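Side-chain contact in probable oxidoreductase protein (Rhizobium etli, PDB 4FB5), which probably acts as a nucleotide-dependent oxidoreductase of the GFO/IDH/MocA family, with a Rossmann-fold domain followed by a C-terminal sheet domain: residues V100-N104 with Q105-E109. Sequence-based numbering, arbitrary orientation.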
ATOM      1  N   VAL A 100      19.946  23.505 -23.152  1.00 55.88           N
ATOM      2  CA  VAL A 100      20.210  22.431 -24.108  1.00 55.96           C
ATOM      3  C   VAL A 100      19.414  21.220 -23.720  1.00 55.52           C
ATOM      4  O   VAL A 100      19.532  20.755 -22.613  1.00 55.80           O
ATOM      5  CB  VAL A 100      21.682  22.031 -24.152  1.00 55.78           C
ATOM      6  CG1 VAL A 100      21.896  21.026 -25.229  1.00 56.81           C
ATOM      7  CG2 VAL A 100      22.549  23.247 -24.420  1.00 56.34           C
ATOM      8  N   THR A 101      18.589  20.722 -24.628  1.00 55.58           N
ATOM      9  CA  THR A 101      17.715  19.587 -24.333  1.00 55.42           C
ATOM     10  C   THR A 101      17.653  18.710 -25.530  1.00 55.47           C
ATOM     11  O   THR A 101      16.672  18.021 -25.720  1.00 55.90           O
ATOM     12  CB  THR A 101      16.244  20.001 -24.078  1.00 55.03           C
ATOM     13  OG1 THR A 101      15.684  20.534 -25.276  1.00 55.38           O
ATOM     14  CG2 THR A 101      16.133  21.037 -23.004  1.00 55.53           C
ATOM     15  N   THR A 102      18.683  18.778 -26.357  1.00 55.99           N
ATOM     16  CA  THR A 102      18.800  17.982 -27.568  1.00 56.41           C
ATOM     17  C   THR A 102      19.266  16.590 -27.201  1.00 56.66           C
ATOM     18  O   THR A 102      19.391  16.271 -26.019  1.00 56.88           O
ATOM     19  CB  THR A 102      19.819  18.611 -28.531  1.00 56.88           C
ATOM     20  OG1 THR A 102      21.073  18.816 -27.854  1.00 57.17           O
ATOM     21  CG2 THR A 102      19.297  19.951 -29.068  1.00 57.18           C
ATOM     22  N   PRO A 103      19.511  15.740 -28.204  1.00 57.04           N
ATOM     23  CA  PRO A 103      19.985  14.400 -27.871  1.00 57.46           C
ATOM     24  C   PRO A 103      21.402  14.364 -27.297  1.00 57.95           C
ATOM     25  O   PRO A 103      22.191  15.272 -27.532  1.00 57.70           O
ATOM     26  CB  PRO A 103      19.930  13.686 -29.214  1.00 57.39           C
ATOM     27  CG  PRO A 103      18.827  14.366 -29.915  1.00 56.97           C
ATOM     28  CD  PRO A 103      18.996  15.799 -29.581  1.00 56.98           C
ATOM     29  N   ASN A 104      21.696  13.312 -26.541  1.00 58.75           N
ATOM     30  CA  ASN A 104      22.996  13.108 -25.904  1.00 59.75           C
ATOM     31  C   ASN A 104      24.216  13.571 -26.729  1.00 60.56           C
ATOM     32  O   ASN A 104      24.984  14.407 -26.265  1.00 60.63           O
ATOM     33  CB  ASN A 104      23.147  11.637 -25.440  1.00 59.50           C
ATOM     34  CG  ASN A 104      22.120  11.233 -24.373  1.00 59.53           C
ATOM     35  OD1 ASN A 104      21.155  11.959 -24.104  1.00 60.78           O
ATOM     36  ND2 ASN A 104      22.330  10.074 -23.754  1.00 57.33           N
ATOM     37  N   GLN A 105      24.371  13.057 -27.949  1.00 62.15           N
ATOM     38  CA  GLN A 105      25.578  13.321 -28.794  1.00 64.27           C
ATOM     39  C   GLN A 105      25.930  14.784 -28.949  1.00 63.89           C
ATOM     40  O   GLN A 105      27.094  15.133 -29.102  1.00 63.74           O
ATOM     41  CB  GLN A 105      25.441  12.748 -30.214  1.00 64.85           C
ATOM     42  CG  GLN A 105      24.709  11.423 -30.295  1.00 70.31           C
ATOM     43  CD  GLN A 105      23.198  11.618 -30.383  1.00 76.35           C
ATOM     44  OE1 GLN A 105      22.724  12.471 -31.161  1.00 75.60           O
ATOM     45  NE2 GLN A 105      22.426  10.822 -29.584  1.00 77.94           N
ATOM     46  N   PHE A 106      24.899  15.620 -28.914  1.00 64.22           N
ATOM     47  CA  PHE A 106      25.006  17.027 -29.224  1.00 64.36           C
ATOM     48  C   PHE A 106      25.393  17.867 -28.033  1.00 64.50           C
ATOM     49  O   PHE A 106      25.952  18.951 -28.224  1.00 64.60           O
ATOM     50  CB  PHE A 106      23.687  17.529 -29.797  1.00 64.44           C
ATOM     51  CG  PHE A 106      23.312  16.880 -31.101  1.00 65.89           C
ATOM     52  CD1 PHE A 106      23.909  17.297 -32.305  1.00 67.23           C
ATOM     53  CD2 PHE A 106      22.372  15.854 -31.138  1.00 66.59           C
ATOM     54  CE1 PHE A 106      23.574  16.696 -33.532  1.00 67.45           C
ATOM     55  CE2 PHE A 106      22.014  15.240 -32.363  1.00 68.39           C
ATOM     56  CZ  PHE A 106      22.619  15.662 -33.565  1.00 68.44           C
ATOM     57  N   HIS A 107      25.117  17.380 -26.815  1.00 64.48           N
ATOM     58  CA  HIS A 107      25.364  18.182 -25.599  1.00 64.70           C
ATOM     59  C   HIS A 107      26.736  18.863 -25.590  1.00 64.50           C
ATOM     60  O   HIS A 107      26.812  20.090 -25.551  1.00 64.30           O
ATOM     61  CB  HIS A 107      25.178  17.375 -24.311  1.00 64.87           C
ATOM     62  CG  HIS A 107      23.781  16.906 -24.088  1.00 65.38           C
ATOM     63  ND1 HIS A 107      23.493  15.693 -23.504  1.00 65.88           N
ATOM     64  CD2 HIS A 107      22.590  17.472 -24.393  1.00 65.65           C
ATOM     65  CE1 HIS A 107      22.184  15.536 -23.444  1.00 66.18           C
ATOM     66  NE2 HIS A 107      21.612  16.601 -23.979  1.00 66.26           N
ATOM     67  N   ALA A 108      27.805  18.074 -25.643  1.00 64.73           N
ATOM     68  CA  ALA A 108      29.164  18.626 -25.615  1.00 65.62           C
ATOM     69  C   ALA A 108      29.322  19.845 -26.516  1.00 66.53           C
ATOM     70  O   ALA A 108      29.668  20.936 -26.040  1.00 66.44           O
ATOM     71  CB  ALA A 108      30.186  17.570 -25.986  1.00 65.42           C
ATOM     72  N   GLU A 109      29.024  19.648 -27.804  1.00 67.48           N
ATOM     73  CA  GLU A 109      29.222  20.643 -28.856  1.00 68.31           C
ATOM     74  C   GLU A 109      28.518  21.945 -28.516  1.00 67.85           C
ATOM     75  O   GLU A 109      29.071  23.041 -28.610  1.00 67.78           O
ATOM     76  CB  GLU A 109      28.641  20.077 -30.143  1.00 68.97           C
ATOM     77  CG  GLU A 109      29.525  20.176 -31.392  1.00 72.51           C
ATOM     78  CD  GLU A 109      28.795  19.653 -32.650  1.00 77.41           C
ATOM     79  OE1 GLU A 109      27.810  18.880 -32.482  1.00 77.07           O
ATOM     80  OE2 GLU A 109      29.200  20.017 -33.790  1.00 78.55           O
TER
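The carbonyl O of N104 accepts the backbone N-H of H107 over 3.0 Å, and one residue earlier the O of P103 takes the N of F106 at 3.1 Å. These bonds make two overlapping turns that lead into helix 107-116. Proline suits the approach, because its ring restricts phi while its carbonyl still accepts. That same P103 O sits 3.8 Å above the imidazole plane of H107, over the ring centre. With CG beside its own backbone N (chi1 -65°), H107 folds its ring back against the loop; histidine supplies a flat ring whose NE2 gives T102 O a weak, bent bond of 3.0 Å and whose edge, at CD2, meets CG1 of V100, a branched apolar residue at the strand end, at 3.7 Å. The N104 amide runs alongside this ring, their planes 35° apart, with N104 OD1 merely in contact, 3.8 Å from H107 CE1. Were H107 an alanine, T102 O would probably lose this donor and a gap would open beside V100 and under P103 O. P103 and F106 also run side by side: phenylalanine offers the proline ring an apolar edge, P103 CD lying 3.7 Å from F106 CD2 and P103 CB in the phenyl plane. The turn joins strand 97-100 of the parallel Rossmann sheet to helix 107-116; T102 touches I31 of the adjacent strand 27-31, and H107 packs on E124 and P126 in the loop after strand 120-123.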